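Local atomic coordinates of D-mannose isomerase (Marinomonas mediterranea, PDB entry 5X32), a protein that catalyses the reversible isomerization of D-mannose to D-fructose, also acts less efficiently on D-lyxose, and cannot use D-glucose. Residues A[38-43]-A[369-374]; A[118-123]-A[183-188]; A[154-159]-A[200-205]. All coordinates share one frame; numbering follows the deposited sequence.

Interaction 1. Residues A[38-43]-A[369-374]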
ATOM      1  N   PHE A  38       4.656  11.156  13.451  1.00 56.12           N
ATOM      2  CA  PHE A  38       6.025  11.616  13.499  1.00 54.32           C
ATOM      3  C   PHE A  38       6.203  12.935  12.776  1.00 57.19           C
ATOM      4  O   PHE A  38       5.681  13.152  11.675  1.00 56.51           O
ATOM      5  CB  PHE A  38       6.943  10.560  12.893  1.00 54.63           C
ATOM      6  CG  PHE A  38       6.821   9.219  13.545  1.00 52.65           C
ATOM      7  CD1 PHE A  38       7.561   8.911  14.670  1.00 54.05           C
ATOM      8  CD2 PHE A  38       5.941   8.273  13.050  1.00 55.56           C
ATOM      9  CE1 PHE A  38       7.441   7.685  15.285  1.00 51.14           C
ATOM     10  CE2 PHE A  38       5.819   7.032  13.656  1.00 53.79           C
ATOM     11  CZ  PHE A  38       6.573   6.745  14.774  1.00 58.62           C
ATOM     12  N   LYS A  39       6.990  13.790  13.408  1.00 55.96           N
ATOM     13  CA  LYS A  39       7.391  15.060  12.852  1.00 56.05           C
ATOM     14  C   LYS A  39       8.526  14.806  11.869  1.00 53.86           C
ATOM     15  O   LYS A  39       9.106  13.721  11.868  1.00 50.33           O
ATOM     16  CB  LYS A  39       7.830  15.980  13.997  1.00 54.59           C
ATOM     17  CG  LYS A  39       7.181  17.335  14.003  1.00 57.38           C
ATOM     18  CD  LYS A  39       5.740  17.298  14.433  1.00 52.74           C
ATOM     19  CE  LYS A  39       5.045  18.544  13.923  1.00 53.51           C
ATOM     20  NZ  LYS A  39       3.723  18.743  14.546  1.00 56.18           N
ATOM     21  N   ASP A  40       8.848  15.780  11.026  1.00 51.49           N
ATOM     22  CA  ASP A  40       9.986  15.618  10.121  1.00 55.33           C
ATOM     23  C   ASP A  40      11.265  15.180  10.843  1.00 58.69           C
ATOM     24  O   ASP A  40      12.016  14.347  10.332  1.00 59.00           O
ATOM     25  CB  ASP A  40      10.278  16.900   9.333  1.00 60.02           C
ATOM     26  CG  ASP A  40       9.225  17.206   8.248  1.00 64.34           C
ATOM     27  OD1 ASP A  40       8.521  16.275   7.787  1.00 61.63           O
ATOM     28  OD2 ASP A  40       9.141  18.386   7.825  1.00 63.08           O
ATOM     29  N   ASP A  41      11.501  15.750  12.028  1.00 59.44           N
ATOM     30  CA  ASP A  41      12.751  15.551  12.774  1.00 54.73           C
ATOM     31  C   ASP A  41      12.804  14.198  13.511  1.00 60.04           C
ATOM     32  O   ASP A  41      13.854  13.790  14.008  1.00 63.48           O
ATOM     33  CB  ASP A  41      12.923  16.701  13.773  1.00 50.67           C
ATOM     34  CG  ASP A  41      11.829  16.703  14.884  1.00 63.88           C
ATOM     35  OD1 ASP A  41      11.141  15.672  15.066  1.00 62.49           O
ATOM     36  OD2 ASP A  41      11.635  17.738  15.568  1.00 56.90           O
ATOM     37  N   GLY A  42      11.672  13.495  13.532  1.00 58.12           N
ATOM     38  CA  GLY A  42      11.552  12.209  14.193  1.00 55.33           C
ATOM     39  C   GLY A  42      10.697  12.247  15.444  1.00 62.78           C
ATOM     40  O   GLY A  42      10.379  11.194  16.026  1.00 60.35           O
ATOM     41  N   SER A  43      10.304  13.453  15.853  1.00 60.90           N
ATOM     42  CA  SER A  43       9.550  13.634  17.099  1.00 57.95           C
ATOM     43  C   SER A  43       8.201  12.958  17.018  1.00 58.31           C
ATOM     44  O   SER A  43       7.526  13.052  15.991  1.00 63.73           O
ATOM     45  CB  SER A  43       9.322  15.114  17.395  1.00 54.68           C
ATOM     46  OG  SER A  43      10.539  15.782  17.649  1.00 74.91           O
ATOM     47  N   ASN A 369       5.366  20.145   8.677  1.00 60.82           N
ATOM     48  CA  ASN A 369       6.453  19.271   9.099  1.00 59.33           C
ATOM     49  C   ASN A 369       5.975  17.940   9.688  1.00 62.43           C
ATOM     50  O   ASN A 369       6.652  17.326  10.528  1.00 64.91           O
ATOM     51  CB  ASN A 369       7.351  20.008  10.096  1.00 64.00           C
ATOM     52  CG  ASN A 369       6.631  20.365  11.382  1.00 70.57           C
ATOM     53  OD1 ASN A 369       5.406  20.532  11.402  1.00 72.64           O
ATOM     54  ND2 ASN A 369       7.389  20.483  12.471  1.00 68.63           N
ATOM     55  N   ASN A 370       4.801  17.498   9.246  1.00 61.52           N
ATOM     56  CA  ASN A 370       4.315  16.171   9.588  1.00 58.23           C
ATOM     57  C   ASN A 370       4.765  15.078   8.621  1.00 52.34           C
ATOM     58  O   ASN A 370       4.014  14.682   7.737  1.00 55.61           O
ATOM     59  CB  ASN A 370       2.790  16.181   9.702  1.00 60.40           C
ATOM     60  CG  ASN A 370       2.314  16.922  10.943  1.00 64.26           C
ATOM     61  OD1 ASN A 370       3.080  17.110  11.880  1.00 66.38           O
ATOM     62  ND2 ASN A 370       1.044  17.297  10.975  1.00 66.47           N
ATOM     63  N   LYS A 371       5.983  14.579   8.819  1.00 51.01           N
ATOM     64  CA  LYS A 371       6.540  13.494   8.005  1.00 52.29           C
ATOM     65  C   LYS A 371       5.585  12.286   7.879  1.00 51.94           C
ATOM     66  O   LYS A 371       5.255  11.876   6.770  1.00 47.20           O
ATOM     67  CB  LYS A 371       7.890  13.050   8.607  1.00 48.82           C
ATOM     68  CG  LYS A 371       8.698  11.993   7.828  1.00 44.66           C
ATOM     69  CD  LYS A 371       9.689  12.610   6.850  1.00 49.94           C
ATOM     70  CE  LYS A 371      10.672  13.578   7.510  1.00 54.82           C
ATOM     71  NZ  LYS A 371      11.854  12.970   8.211  1.00 55.13           N
ATOM     72  N   SER A 372       5.130  11.739   9.012  1.00 54.90           N
ATOM     73  CA  SER A 372       4.289  10.546   8.997  1.00 50.48           C
ATOM     74  C   SER A 372       3.165  10.534  10.034  1.00 54.85           C
ATOM     75  O   SER A 372       3.322   9.977  11.112  1.00 54.68           O
ATOM     76  CB  SER A 372       5.143   9.305   9.205  1.00 48.57           C
ATOM     77  OG  SER A 372       6.161   9.227   8.238  1.00 47.48           O
ATOM     78  N   PRO A 373       1.997  11.080   9.682  1.00 57.54           N
ATOM     79  CA  PRO A 373       0.809  10.949  10.537  1.00 50.22           C
ATOM     80  C   PRO A 373       0.315   9.501  10.502  1.00 52.35           C
ATOM     81  O   PRO A 373       0.940   8.693   9.817  1.00 55.65           O
ATOM     82  CB  PRO A 373      -0.190  11.913   9.896  1.00 48.62           C
ATOM     83  CG  PRO A 373       0.236  11.981   8.468  1.00 44.56           C
ATOM     84  CD  PRO A 373       1.717  11.813   8.434  1.00 46.42           C
ATOM     85  N   ALA A 374      -0.721   9.148  11.256  1.00 54.79           N
ATOM     86  CA  ALA A 374      -1.210   7.765  11.228  1.00 56.06           C
ATOM     87  C   ALA A 374      -1.556   7.386   9.806  1.00 52.96           C
ATOM     88  O   ALA A 374      -2.106   8.195   9.059  1.00 58.32           O
ATOM     89  CB  ALA A 374      -2.422   7.572  12.129  1.00 54.68           C
TER
HETATM   90  O   HOH W   1      10.356  18.650  12.584  1.00 55.04           O

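Interaction 2. Residues A[118-123]-A[183-188]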
ATOM      1  N   VAL A 118      -4.599  -6.414   7.844  1.00 56.57           N
ATOM      2  CA  VAL A 118      -4.470  -7.393   8.914  1.00 50.91           C
ATOM      3  C   VAL A 118      -3.921  -8.707   8.333  1.00 53.59           C
ATOM      4  O   VAL A 118      -2.969  -9.293   8.880  1.00 53.09           O
ATOM      5  CB  VAL A 118      -5.819  -7.639   9.631  1.00 57.66           C
ATOM      6  CG1 VAL A 118      -5.743  -8.884  10.526  1.00 51.77           C
ATOM      7  CG2 VAL A 118      -6.183  -6.441  10.485  1.00 56.72           C
ATOM      8  N   ILE A 119      -4.481  -9.134   7.200  1.00 50.81           N
ATOM      9  CA  ILE A 119      -3.972 -10.303   6.482  1.00 51.77           C
ATOM     10  C   ILE A 119      -2.520 -10.113   6.033  1.00 54.76           C
ATOM     11  O   ILE A 119      -1.694 -11.013   6.189  1.00 56.29           O
ATOM     12  CB  ILE A 119      -4.853 -10.629   5.256  1.00 57.10           C
ATOM     13  CG1 ILE A 119      -6.152 -11.290   5.712  1.00 62.03           C
ATOM     14  CG2 ILE A 119      -4.132 -11.559   4.287  1.00 59.62           C
ATOM     15  CD1 ILE A 119      -7.132 -11.533   4.612  1.00 56.45           C
ATOM     16  N   LEU A 120      -2.199  -8.930   5.517  1.00 51.71           N
ATOM     17  CA  LEU A 120      -0.829  -8.636   5.103  1.00 55.23           C
ATOM     18  C   LEU A 120       0.147  -8.798   6.264  1.00 53.55           C
ATOM     19  O   LEU A 120       1.196  -9.473   6.145  1.00 57.07           O
ATOM     20  CB  LEU A 120      -0.739  -7.219   4.535  1.00 51.64           C
ATOM     21  CG  LEU A 120       0.640  -6.841   4.000  1.00 53.81           C
ATOM     22  CD1 LEU A 120       0.943  -7.568   2.697  1.00 53.80           C
ATOM     23  CD2 LEU A 120       0.786  -5.328   3.866  1.00 58.78           C
ATOM     24  N   ALA A 121      -0.220  -8.202   7.398  1.00 50.60           N
ATOM     25  CA  ALA A 121       0.597  -8.293   8.605  1.00 56.61           C
ATOM     26  C   ALA A 121       0.748  -9.751   9.061  1.00 59.41           C
ATOM     27  O   ALA A 121       1.852 -10.175   9.406  1.00 65.10           O
ATOM     28  CB  ALA A 121       0.005  -7.445   9.727  1.00 53.38           C
ATOM     29  N   TYR A 122      -0.334 -10.530   9.036  1.00 54.86           N
ATOM     30  CA  TYR A 122      -0.213 -11.942   9.437  1.00 64.65           C
ATOM     31  C   TYR A 122       0.682 -12.727   8.485  1.00 68.05           C
ATOM     32  O   TYR A 122       1.460 -13.560   8.961  1.00 63.30           O
ATOM     33  CB  TYR A 122      -1.591 -12.627   9.559  1.00 61.47           C
ATOM     34  CG  TYR A 122      -2.357 -12.162  10.781  1.00 58.15           C
ATOM     35  CD1 TYR A 122      -1.682 -11.623  11.864  1.00 51.45           C
ATOM     36  CD2 TYR A 122      -3.747 -12.210  10.830  1.00 54.77           C
ATOM     37  CE1 TYR A 122      -2.357 -11.175  12.975  1.00 58.86           C
ATOM     38  CE2 TYR A 122      -4.436 -11.762  11.943  1.00 52.72           C
ATOM     39  CZ  TYR A 122      -3.732 -11.245  13.017  1.00 55.60           C
ATOM     40  OH  TYR A 122      -4.383 -10.781  14.138  1.00 55.30           O
ATOM     41  N   SER A 123       0.607 -12.449   7.173  1.00 60.30           N
ATOM     42  CA  SER A 123       1.529 -13.080   6.226  1.00 58.91           C
ATOM     43  C   SER A 123       2.948 -12.834   6.688  1.00 63.38           C
ATOM     44  O   SER A 123       3.726 -13.768   6.872  1.00 65.56           O
ATOM     45  CB  SER A 123       1.374 -12.531   4.806  1.00 63.85           C
ATOM     46  OG  SER A 123       0.080 -12.749   4.287  1.00 74.13           O
ATOM     47  N   LEU A 183      -3.601 -10.812  -0.393  1.00 55.12           N
ATOM     48  CA  LEU A 183      -3.793 -12.223  -0.715  1.00 60.05           C
ATOM     49  C   LEU A 183      -2.619 -12.798  -1.511  1.00 66.94           C
ATOM     50  O   LEU A 183      -2.324 -13.994  -1.368  1.00 67.05           O
ATOM     51  CB  LEU A 183      -5.097 -12.423  -1.466  1.00 60.80           C
ATOM     52  CG  LEU A 183      -6.298 -12.165  -0.559  1.00 64.57           C
ATOM     53  CD1 LEU A 183      -7.562 -12.167  -1.378  1.00 61.27           C
ATOM     54  CD2 LEU A 183      -6.374 -13.208   0.533  1.00 61.97           C
ATOM     55  N   MET A 184      -1.954 -11.981  -2.343  1.00 54.48           N
ATOM     56  CA  MET A 184      -0.687 -12.448  -2.922  1.00 53.82           C
ATOM     57  C   MET A 184       0.386 -12.698  -1.851  1.00 62.40           C
ATOM     58  O   MET A 184       1.140 -13.683  -1.920  1.00 60.06           O
ATOM     59  CB  MET A 184      -0.147 -11.454  -3.930  1.00 54.78           C
ATOM     60  CG  MET A 184      -0.886 -11.479  -5.245  1.00 65.14           C
ATOM     61  SD  MET A 184      -0.288 -10.201  -6.344  1.00 67.33           S
ATOM     62  CE  MET A 184       1.362 -10.796  -6.528  1.00 52.18           C
ATOM     63  N   SER A 185       0.445 -11.815  -0.852  1.00 60.40           N
ATOM     64  CA  SER A 185       1.397 -12.003   0.241  1.00 57.93           C
ATOM     65  C   SER A 185       1.088 -13.310   0.982  1.00 66.87           C
ATOM     66  O   SER A 185       1.991 -14.059   1.402  1.00 62.26           O
ATOM     67  CB  SER A 185       1.345 -10.820   1.205  1.00 58.66           C
ATOM     68  OG  SER A 185       2.315 -10.943   2.233  1.00 69.37           O
ATOM     69  N   ALA A 186      -0.207 -13.583   1.113  1.00 64.04           N
ATOM     70  CA  ALA A 186      -0.674 -14.772   1.804  1.00 65.33           C
ATOM     71  C   ALA A 186      -0.296 -16.011   1.005  1.00 67.46           C
ATOM     72  O   ALA A 186       0.161 -17.001   1.566  1.00 71.28           O
ATOM     73  CB  ALA A 186      -2.181 -14.709   2.019  1.00 62.02           C
ATOM     74  N   PHE A 187      -0.506 -15.967  -0.304  1.00 66.41           N
ATOM     75  CA  PHE A 187      -0.102 -17.080  -1.152  1.00 70.06           C
ATOM     76  C   PHE A 187       1.402 -17.341  -1.089  1.00 67.81           C
ATOM     77  O   PHE A 187       1.828 -18.481  -1.097  1.00 72.14           O
ATOM     78  CB  PHE A 187      -0.531 -16.866  -2.598  1.00 67.93           C
ATOM     79  CG  PHE A 187       0.021 -17.896  -3.534  1.00 73.61           C
ATOM     80  CD1 PHE A 187      -0.444 -19.200  -3.489  1.00 74.15           C
ATOM     81  CD2 PHE A 187       1.000 -17.576  -4.455  1.00 75.99           C
ATOM     82  CE1 PHE A 187       0.059 -20.165  -4.346  1.00 73.29           C
ATOM     83  CE2 PHE A 187       1.502 -18.539  -5.318  1.00 76.74           C
ATOM     84  CZ  PHE A 187       1.032 -19.832  -5.262  1.00 68.21           C
ATOM     85  N   ASP A 188       2.217 -16.296  -1.081  1.00 67.75           N
ATOM     86  CA  ASP A 188       3.656 -16.518  -0.976  1.00 68.91           C
ATOM     87  C   ASP A 188       4.018 -17.156   0.367  1.00 77.45           C
ATOM     88  O   ASP A 188       4.860 -18.057   0.443  1.00 76.36           O
ATOM     89  CB  ASP A 188       4.432 -15.208  -1.135  1.00 72.70           C
ATOM     90  CG  ASP A 188       4.464 -14.692  -2.565  1.00 76.49           C
ATOM     91  OD1 ASP A 188       4.018 -15.391  -3.511  1.00 78.70           O
ATOM     92  OD2 ASP A 188       4.974 -13.566  -2.737  1.00 79.31           O
TER

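Interaction 3. Residues A[154-159]-A[200-205]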
ATOM      1  N   GLY A 154     -18.035 -10.645  -7.289  1.00 63.99           N
ATOM      2  CA  GLY A 154     -16.655 -11.076  -7.262  1.00 62.74           C
ATOM      3  C   GLY A 154     -15.791 -10.016  -6.619  1.00 69.64           C
ATOM      4  O   GLY A 154     -14.595  -9.928  -6.906  1.00 68.50           O
ATOM      5  N   LEU A 155     -16.396  -9.216  -5.743  1.00 65.13           N
ATOM      6  CA  LEU A 155     -15.685  -8.145  -5.059  1.00 61.00           C
ATOM      7  C   LEU A 155     -16.023  -8.128  -3.585  1.00 64.64           C
ATOM      8  O   LEU A 155     -16.951  -8.801  -3.151  1.00 68.47           O
ATOM      9  CB  LEU A 155     -16.029  -6.797  -5.690  1.00 60.41           C
ATOM     10  CG  LEU A 155     -15.472  -6.643  -7.103  1.00 63.02           C
ATOM     11  CD1 LEU A 155     -16.040  -5.424  -7.823  1.00 59.07           C
ATOM     12  CD2 LEU A 155     -13.945  -6.577  -7.022  1.00 59.71           C
ATOM     13  N   TYR A 156     -15.277  -7.336  -2.818  1.00 66.08           N
ATOM     14  CA  TYR A 156     -15.571  -7.122  -1.407  1.00 58.73           C
ATOM     15  C   TYR A 156     -16.202  -5.748  -1.228  1.00 58.26           C
ATOM     16  O   TYR A 156     -15.769  -4.766  -1.841  1.00 55.52           O
ATOM     17  CB  TYR A 156     -14.312  -7.208  -0.562  1.00 58.20           C
ATOM     18  CG  TYR A 156     -13.669  -8.564  -0.463  1.00 60.93           C
ATOM     19  CD1 TYR A 156     -14.056  -9.465   0.519  1.00 61.21           C
ATOM     20  CD2 TYR A 156     -12.652  -8.935  -1.334  1.00 60.77           C
ATOM     21  CE1 TYR A 156     -13.451 -10.700   0.630  1.00 61.06           C
ATOM     22  CE2 TYR A 156     -12.042 -10.169  -1.233  1.00 61.45           C
ATOM     23  CZ  TYR A 156     -12.446 -11.046  -0.248  1.00 63.77           C
ATOM     24  OH  TYR A 156     -11.840 -12.276  -0.146  1.00 64.77           O
ATOM     25  N   LEU A 157     -17.231  -5.676  -0.398  1.00 56.50           N
ATOM     26  CA  LEU A 157     -17.776  -4.381  -0.027  1.00 64.02           C
ATOM     27  C   LEU A 157     -16.834  -3.644   0.959  1.00 65.54           C
ATOM     28  O   LEU A 157     -15.804  -4.181   1.387  1.00 51.44           O
ATOM     29  CB  LEU A 157     -19.182  -4.550   0.535  1.00 65.41           C
ATOM     30  CG  LEU A 157     -19.382  -5.395   1.780  1.00 61.26           C
ATOM     31  CD1 LEU A 157     -19.309  -4.520   3.017  1.00 65.11           C
ATOM     32  CD2 LEU A 157     -20.712  -6.053   1.664  1.00 60.91           C
ATOM     33  N   ASP A 158     -17.167  -2.411   1.309  1.00 61.13           N
ATOM     34  CA  ASP A 158     -16.165  -1.605   1.960  1.00 67.55           C
ATOM     35  C   ASP A 158     -16.223  -1.675   3.477  1.00 72.71           C
ATOM     36  O   ASP A 158     -15.224  -2.016   4.118  1.00 71.24           O
ATOM     37  CB  ASP A 158     -16.280  -0.154   1.494  1.00 73.08           C
ATOM     38  CG  ASP A 158     -15.225   0.741   2.121  1.00 86.55           C
ATOM     39  OD1 ASP A 158     -14.110   0.240   2.411  1.00 92.33           O
ATOM     40  OD2 ASP A 158     -15.499   1.947   2.314  1.00 91.31           O
ATOM     41  N   GLU A 159     -17.372  -1.356   4.058  1.00 70.56           N
ATOM     42  CA  GLU A 159     -17.441  -1.313   5.507  1.00 72.80           C
ATOM     43  C   GLU A 159     -18.783  -1.756   6.082  1.00 73.67           C
ATOM     44  O   GLU A 159     -19.847  -1.520   5.500  1.00 71.83           O
ATOM     45  CB  GLU A 159     -17.073   0.083   6.012  1.00 75.01           C
ATOM     46  CG  GLU A 159     -18.030   1.171   5.630  1.00 78.67           C
ATOM     47  CD  GLU A 159     -17.936   2.354   6.566  1.00 82.77           C
ATOM     48  OE1 GLU A 159     -18.619   2.345   7.618  1.00 75.74           O
ATOM     49  OE2 GLU A 159     -17.159   3.281   6.256  1.00 90.19           O
ATOM     50  N   LYS A 200      -6.372 -13.219  -8.070  1.00 62.90           N
ATOM     51  CA  LYS A 200      -6.551 -13.075  -9.514  1.00 60.62           C
ATOM     52  C   LYS A 200      -7.975 -12.698  -9.908  1.00 57.46           C
ATOM     53  O   LYS A 200      -8.182 -11.962 -10.890  1.00 57.33           O
ATOM     54  CB  LYS A 200      -6.106 -14.343 -10.227  1.00 54.99           C
ATOM     55  CG  LYS A 200      -4.711 -14.774  -9.826  1.00 63.63           C
ATOM     56  CD  LYS A 200      -4.263 -15.986 -10.607  1.00 70.41           C
ATOM     57  CE  LYS A 200      -4.740 -15.880 -12.038  1.00 61.15           C
ATOM     58  NZ  LYS A 200      -3.927 -16.697 -12.963  1.00 67.48           N
ATOM     59  N   LEU A 201      -8.947 -13.172  -9.134  1.00 58.78           N
ATOM     60  CA  LEU A 201     -10.345 -12.815  -9.388  1.00 59.48           C
ATOM     61  C   LEU A 201     -10.596 -11.321  -9.142  1.00 61.04           C
ATOM     62  O   LEU A 201     -11.293 -10.655  -9.918  1.00 55.85           O
ATOM     63  CB  LEU A 201     -11.279 -13.657  -8.520  1.00 61.19           C
ATOM     64  CG  LEU A 201     -12.782 -13.395  -8.660  1.00 63.69           C
ATOM     65  CD1 LEU A 201     -13.231 -13.405 -10.102  1.00 50.92           C
ATOM     66  CD2 LEU A 201     -13.603 -14.373  -7.823  1.00 61.75           C
ATOM     67  N   LEU A 202     -10.028 -10.808  -8.051  1.00 62.21           N
ATOM     68  CA  LEU A 202     -10.128  -9.396  -7.713  1.00 57.77           C
ATOM     69  C   LEU A 202      -9.457  -8.561  -8.799  1.00 59.51           C
ATOM     70  O   LEU A 202     -10.005  -7.545  -9.267  1.00 56.25           O
ATOM     71  CB  LEU A 202      -9.499  -9.131  -6.345  1.00 56.76           C
ATOM     72  CG  LEU A 202     -10.238  -9.788  -5.183  1.00 58.90           C
ATOM     73  CD1 LEU A 202      -9.501  -9.629  -3.863  1.00 57.54           C
ATOM     74  CD2 LEU A 202     -11.638  -9.210  -5.096  1.00 61.94           C
ATOM     75  N   ALA A 203      -8.261  -8.998  -9.185  1.00 59.97           N
ATOM     76  CA  ALA A 203      -7.515  -8.344 -10.253  1.00 58.64           C
ATOM     77  C   ALA A 203      -8.374  -8.243 -11.495  1.00 58.66           C
ATOM     78  O   ALA A 203      -8.524  -7.154 -12.042  1.00 58.57           O
ATOM     79  CB  ALA A 203      -6.222  -9.098 -10.561  1.00 58.42           C
ATOM     80  N   LYS A 204      -8.967  -9.366 -11.914  1.00 56.85           N
ATOM     81  CA  LYS A 204      -9.806  -9.381 -13.115  1.00 61.28           C
ATOM     82  C   LYS A 204     -10.987  -8.430 -12.976  1.00 62.85           C
ATOM     83  O   LYS A 204     -11.309  -7.673 -13.908  1.00 58.05           O
ATOM     84  CB  LYS A 204     -10.322 -10.787 -13.428  1.00 66.31           C
ATOM     85  CG  LYS A 204     -11.261 -10.820 -14.646  1.00 59.77           C
ATOM     86  CD  LYS A 204     -11.126 -12.086 -15.470  1.00 63.61           C
ATOM     87  CE  LYS A 204     -10.014 -11.950 -16.495  1.00 73.02           C
ATOM     88  NZ  LYS A 204      -9.526 -13.230 -17.062  1.00 73.45           N
ATOM     89  N   ASN A 205     -11.674  -8.529 -11.838  1.00 55.53           N
ATOM     90  CA  ASN A 205     -12.887  -7.756 -11.614  1.00 58.85           C
ATOM     91  C   ASN A 205     -12.716  -6.252 -11.540  1.00 62.09           C
ATOM     92  O   ASN A 205     -13.604  -5.494 -11.960  1.00 64.50           O
ATOM     93  CB  ASN A 205     -13.579  -8.258 -10.365  1.00 58.34           C
ATOM     94  CG  ASN A 205     -14.397  -9.468 -10.658  1.00 64.82           C
ATOM     95  OD1 ASN A 205     -15.061  -9.502 -11.695  1.00 57.99           O
ATOM     96  ND2 ASN A 205     -14.357 -10.475  -9.783  1.00 65.57           N
TER

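Interaction 1. Residues A[38-43]-A[369-374]
F38 and S372 pair through their backbones: F38 N donates to S372 O at 2.9 Å, and S372 N returns a nearly straight bond to F38 O (3.1 Å, N-H...O angle 174°). A third backbone bond runs from D40 N to N369 O at 2.7 Å. Among the side-chain bonds, K371 NZ reaches D40 O in the carbonyl plane, on a lone pair. The lysine starts with CG anti to the backbone N (chi1 -175°) and bends at three torsions, which curls its ammonium group back over D40; NZ also meets D350 in a salt bridge and bonds to G354 O.

This is a single antiparallel bridge between two loops, one between helix 9-23 and strand 49-51, the other between strand 359-360 and helix 379-390. A classic beta bulge interrupts it, two residues, K371 and S372, standing opposite the single F38, and K39 to G42 make a type I turn.

Charged and amide side chains form a second group. K39 CG passes 3.5 Å from N369 ND2, and NZ makes a weak bond to N370 OD1 at 3.2 Å while forming a cation-pi pair with Y45. With an alanine here, the two asparagine amides would probably lose this aliphatic cover and positive charge, and Y45 its cationic mate. The D40 carboxylate stands 87° from the N369 amide plane; its OD2 lies 3.3 Å from N369 CB and accepts from Q366 NE2.

The F38 ring turns an edge to S372, CD2 3.7 Å from S372 O, near the ring plane, and 4.1 Å from S372 CB, and meets Y23 edge-to-face.

Interaction 2. Residues A[118-123]-A[183-188]
L120 lays its CD1 methyl against CB of S185, 3.6 Å away, the branch reaching across from helix 112-127 to helix 173-190. The two helices belong to the alpha/alpha barrel expected of the N-acylglucosamine 2-epimerase family. Their segments run in the same direction with a crossing angle of 23° and axes 8.5 Å apart, consistent with neighbouring inner helices of such a barrel. Small residues permit this approach: the CA atoms of S123 and A186 are 5.2 Å apart.

No hydrogen bond links the two segments; they meet by van der Waals contact. I119 contributes the apolar side, setting its CG2 methyl 4.3 Å from A186 CB and its CD1 near L183 CD2. Two further helices pack against this pair: I119 also rests on T140 and L144 of helix 133-147, while L183 and A186 touch Y195 of helix 193-212. Five of the six touching residues are buried. L120 also touches F60 of helix 52-69, and its side chain is about 9 Å from that of H380, a proton donor/acceptor by similarity.

S123 and S185 fill the remaining interface. CB of S123 sits 3.2 Å from S185 OG, but the S123 hydroxyl is committed to its own helix. With chi1 at -61°, OG lies beside the backbone N and turns to I119 O; it is also 3.3 Å from A186 N, but at an angle too poor for a bond. I119 O therefore takes two donors, S123 N and S123 OG, the hydroxyl standing 3.1 Å away and 38° out of the carbonyl plane.

Interaction 3. Residues A[154-159]-A[200-205]
G154 O receives the one hydrogen bond across this contact, from N205 ND2 at 2.9 Å, and the bond is weak: the N-H...O angle is only 125°. The same amide nitrogen lies close to L201 O of its own helix, at an angle too poor for a bond. The CD2 methyl of L202 also lies against the glycine carbonyl, 3.5 Å from its oxygen.

The positive phi of G154 (72°) favours glycine, and its bare CA lets the N205 amide come close, ND2 to CA of G154 being 3.5 Å.

L155 and Y156 begin strand 155-160, part of the antiparallel sheet formed in the connections between barrel helices, and the contact seats this strand on helix 193-212. L155 spreads one methyl over two helix residues, CD2 being 3.8 Å from N205 CB and 4.0 Å from L202 CD2. On Y156, the touching part is the ring edge: CE2 is 3.7 Å from L202 CD1, which lies in the ring plane, and the two side chains cross at about a right angle. In L202, chi1 (-66°) puts CG beside the backbone N; the two methyls then part, CD1 meeting the tyrosine edge and CD2 entering the angle between that ring and G154 O. W149 and M179 of helix 173-190 also touch both Y156 and L202.

Since the only hydrogen bond between the two segments is weak and the other contacts are largely methyl, ring edge and methylene, cohesion here probably rests mainly on apolar burial and on close fit around L202.

How the interactions relate
Along the chain the segments come as 38-43, 118-123, 154-159, 183-188, 200-205 and 369-374, so interactions 2 and 3 are nested inside the loop that interaction 1 closes, and their own segments alternate. Interactions 2 and 3 have centres 16 Å apart and touch, L183 CD1 lying 4.0 Å from L202 CD1; their helices 173-190 and 193-212 are consecutive. Interaction 1 stands apart, its centre 28 Å from that of interaction 2 and 34 Å from that of interaction 3, the latter on the opposite side of the chain's centre. Interaction 1 thus brings an early and a late loop together, consistent with closing the barrel, while interactions 2 and 3 continue each other across consecutive helices.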